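Local coordinates for 3-hexulose-6-phosphate isomerase (Methanocaldococcus jannaschii, PDB 1JEO), which catalyses the interconversion of 3-hexulose 6-phosphate and fructose 6-phosphate, a step in ribose 5-phosphate biosynthesis, at residues A[86-91]-A[110-115]. Sequence-based numbering, arbitrary orientation.
Sequences LILISG and NNIIAI
Leu86 to Ile89 pair in parallel with Ile112 to Ile115 as neighbouring strands, buried in the central sheet of the SIS domain. Leu86 lies beside Ile112, and so on through to Ile89 beside Ile115. Helix 96-106 connects them, which makes a beta-alpha-beta crossover. The strand axes approach to 4.7 Å and are twisted by 19°.

Five nearly straight backbone hydrogen bonds join the segments, running one residue beyond each strand. The first runs from Leu86 N to Asn111 O (3.1 Å), the carbonyl of the residue at the centre of an inverse gamma turn. Leu86 O then accepts Ile113 N, and Leu88 N donates to Ile113 O at 2.7 Å. Leu88 O accepts Ile115 N at 2.8 Å. The series closes with Ser90 N to Ile115 O (3.0 Å), just past the end of strand 86-89. Ile87 and Ile89 bond instead to strand 43-46, on the other edge of their strand.

Leu86, Leu88, Ile112 and Ala114 share one face. Val101, Ala102 and Ala105 of helix 96-106 pack on the first three. The Leu88 side chain slants across that of Ile112, with CD1 against CG2 at 4.0 Å. The other face carries Ile87, Ile89, Ile113 and Ile115, and Leu33 of helix 24-39 packs on Ile87 and Ile113. Here Ile115 reaches back with its CD1 to Ile87 CG2 (3.9 Å). Its CG1 lies beside the backbone N (chi1 -60°), which turns the chain back past its register partner Ile89; the extended chi2 (173°) gives the reach.

Ser90 and Gly91 belong to the inferred substrate-binding loop. Ser90 OG and Gly91 N both hydrogen-bond a bound citrate, probably from the crystallisation liquor. The side chains are thus apolar along the strands, and the backbone groups facing each other are paired. This pairing extends to Ser90, where the inferred phosphosugar-binding segment begins; the citrate there is consistent with an anion-accepting pocket.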
ATOM      1  N   LEU A  86      -0.079  -7.456   6.939  1.00 17.50           N
ATOM      2  CA  LEU A  86       1.119  -6.670   6.655  1.00 16.56           C
ATOM      3  C   LEU A  86       1.134  -6.288   5.175  1.00 16.57           C
ATOM      4  O   LEU A  86       0.954  -7.140   4.299  1.00 16.95           O
ATOM      5  CB  LEU A  86       2.404  -7.440   7.008  1.00 15.73           C
ATOM      6  CG  LEU A  86       3.746  -6.767   6.677  1.00 14.52           C
ATOM      7  CD1 LEU A  86       4.012  -5.545   7.556  1.00 13.57           C
ATOM      8  CD2 LEU A  86       4.874  -7.764   6.815  1.00 13.93           C
ATOM      9  N   ILE A  87       1.302  -4.996   4.912  1.00 13.84           N
ATOM     10  CA  ILE A  87       1.368  -4.476   3.549  1.00 14.42           C
ATOM     11  C   ILE A  87       2.772  -3.886   3.369  1.00 14.54           C
ATOM     12  O   ILE A  87       3.202  -3.020   4.138  1.00 14.63           O
ATOM     13  CB  ILE A  87       0.256  -3.411   3.270  1.00 21.51           C
ATOM     14  CG1 ILE A  87      -1.134  -4.060   3.370  1.00 21.60           C
ATOM     15  CG2 ILE A  87       0.439  -2.775   1.879  1.00 21.28           C
ATOM     16  CD1 ILE A  87      -2.307  -3.094   3.404  1.00 23.04           C
ATOM     17  N   LEU A  88       3.491  -4.406   2.377  1.00 13.77           N
ATOM     18  CA  LEU A  88       4.849  -3.966   2.067  1.00 14.31           C
ATOM     19  C   LEU A  88       4.889  -3.209   0.755  1.00 14.85           C
ATOM     20  O   LEU A  88       4.258  -3.612  -0.219  1.00 14.61           O
ATOM     21  CB  LEU A  88       5.809  -5.163   2.022  1.00 16.43           C
ATOM     22  CG  LEU A  88       5.968  -5.942   3.338  1.00 16.05           C
ATOM     23  CD1 LEU A  88       6.718  -7.222   3.123  1.00 15.63           C
ATOM     24  CD2 LEU A  88       6.659  -5.092   4.400  1.00 15.76           C
ATOM     25  N   ILE A  89       5.557  -2.056   0.770  1.00 14.80           N
ATOM     26  CA  ILE A  89       5.691  -1.204  -0.412  1.00 15.24           C
ATOM     27  C   ILE A  89       7.178  -1.081  -0.717  1.00 15.50           C
ATOM     28  O   ILE A  89       7.947  -0.575   0.106  1.00 15.75           O
ATOM     29  CB  ILE A  89       5.036   0.206  -0.183  1.00 20.57           C
ATOM     30  CG1 ILE A  89       3.543   0.038   0.130  1.00 21.13           C
ATOM     31  CG2 ILE A  89       5.169   1.096  -1.439  1.00 20.12           C
ATOM     32  CD1 ILE A  89       2.928   1.186   0.855  1.00 21.95           C
ATOM     33  N   SER A  90       7.576  -1.582  -1.886  1.00 15.30           N
ATOM     34  CA  SER A  90       8.970  -1.550  -2.324  1.00 15.99           C
ATOM     35  C   SER A  90       9.087  -1.499  -3.845  1.00 16.46           C
ATOM     36  O   SER A  90       8.445  -2.277  -4.538  1.00 16.68           O
ATOM     37  CB  SER A  90       9.718  -2.774  -1.789  1.00 18.21           C
ATOM     38  OG  SER A  90      11.071  -2.770  -2.208  1.00 18.71           O
ATOM     39  N   GLY A  91       9.943  -0.609  -4.346  1.00 17.02           N
ATOM     40  CA  GLY A  91      10.158  -0.464  -5.781  1.00 17.45           C
ATOM     41  C   GLY A  91      10.743  -1.690  -6.454  1.00 17.73           C
ATOM     42  O   GLY A  91      10.087  -2.318  -7.284  1.00 18.26           O
ATOM     43  N   ASN A 110       0.306 -15.930   6.948  1.00 30.52           N
ATOM     44  CA  ASN A 110       0.522 -15.815   5.504  1.00 30.96           C
ATOM     45  C   ASN A 110      -0.071 -14.534   4.922  1.00 30.26           C
ATOM     46  O   ASN A 110       0.076 -14.272   3.734  1.00 30.48           O
ATOM     47  CB  ASN A 110      -0.099 -17.012   4.770  1.00107.41           C
ATOM     48  CG  ASN A 110       0.685 -18.296   4.956  1.00109.08           C
ATOM     49  OD1 ASN A 110       1.897 -18.282   5.168  1.00 37.37           O
ATOM     50  ND2 ASN A 110      -0.007 -19.421   4.850  1.00 37.37           N
ATOM     51  N   ASN A 111      -0.706 -13.729   5.774  1.00 21.05           N
ATOM     52  CA  ASN A 111      -1.373 -12.481   5.386  1.00 19.86           C
ATOM     53  C   ASN A 111      -0.419 -11.309   5.065  1.00 18.63           C
ATOM     54  O   ASN A 111      -0.387 -10.291   5.770  1.00 18.42           O
ATOM     55  CB  ASN A 111      -2.374 -12.107   6.489  1.00 47.95           C
ATOM     56  CG  ASN A 111      -3.651 -11.490   5.955  1.00 48.94           C
ATOM     57  OD1 ASN A 111      -4.438 -10.935   6.720  1.00 23.83           O
ATOM     58  ND2 ASN A 111      -3.866 -11.574   4.645  1.00 23.83           N
ATOM     59  N   ILE A 112       0.360 -11.479   3.994  1.00 19.05           N
ATOM     60  CA  ILE A 112       1.341 -10.489   3.548  1.00 18.01           C
ATOM     61  C   ILE A 112       1.057 -10.049   2.105  1.00 17.18           C
ATOM     62  O   ILE A 112       0.934 -10.883   1.205  1.00 17.05           O
ATOM     63  CB  ILE A 112       2.810 -11.045   3.648  1.00 22.51           C
ATOM     64  CG1 ILE A 112       3.131 -11.492   5.083  1.00 22.85           C
ATOM     65  CG2 ILE A 112       3.828  -9.977   3.213  1.00 22.33           C
ATOM     66  CD1 ILE A 112       4.413 -12.286   5.227  1.00 23.54           C
ATOM     67  N   ILE A 113       0.942  -8.734   1.908  1.00 17.93           N
ATOM     68  CA  ILE A 113       0.696  -8.141   0.593  1.00 17.02           C
ATOM     69  C   ILE A 113       1.918  -7.306   0.202  1.00 17.02           C
ATOM     70  O   ILE A 113       2.479  -6.580   1.031  1.00 16.74           O
ATOM     71  CB  ILE A 113      -0.585  -7.233   0.583  1.00 17.50           C
ATOM     72  CG1 ILE A 113      -1.820  -8.059   0.950  1.00 17.27           C
ATOM     73  CG2 ILE A 113      -0.788  -6.563  -0.807  1.00 17.33           C
ATOM     74  CD1 ILE A 113      -3.059  -7.242   1.207  1.00 17.68           C
ATOM     75  N   ALA A 114       2.337  -7.435  -1.054  1.00 16.86           N
ATOM     76  CA  ALA A 114       3.473  -6.683  -1.569  1.00 17.24           C
ATOM     77  C   ALA A 114       3.049  -5.829  -2.748  1.00 17.40           C
ATOM     78  O   ALA A 114       2.420  -6.324  -3.687  1.00 17.71           O
ATOM     79  CB  ALA A 114       4.602  -7.621  -1.980  1.00 14.96           C
ATOM     80  N   ILE A 115       3.307  -4.526  -2.641  1.00 14.10           N
ATOM     81  CA  ILE A 115       3.011  -3.565  -3.709  1.00 14.62           C
ATOM     82  C   ILE A 115       4.401  -3.209  -4.235  1.00 15.31           C
ATOM     83  O   ILE A 115       5.222  -2.607  -3.526  1.00 14.95           O
ATOM     84  CB  ILE A 115       2.216  -2.327  -3.193  1.00 19.19           C
ATOM     85  CG1 ILE A 115       0.878  -2.795  -2.594  1.00 18.86           C
ATOM     86  CG2 ILE A 115       1.953  -1.345  -4.346  1.00 18.96           C
ATOM     87  CD1 ILE A 115       0.057  -1.728  -1.906  1.00 18.74           C
TER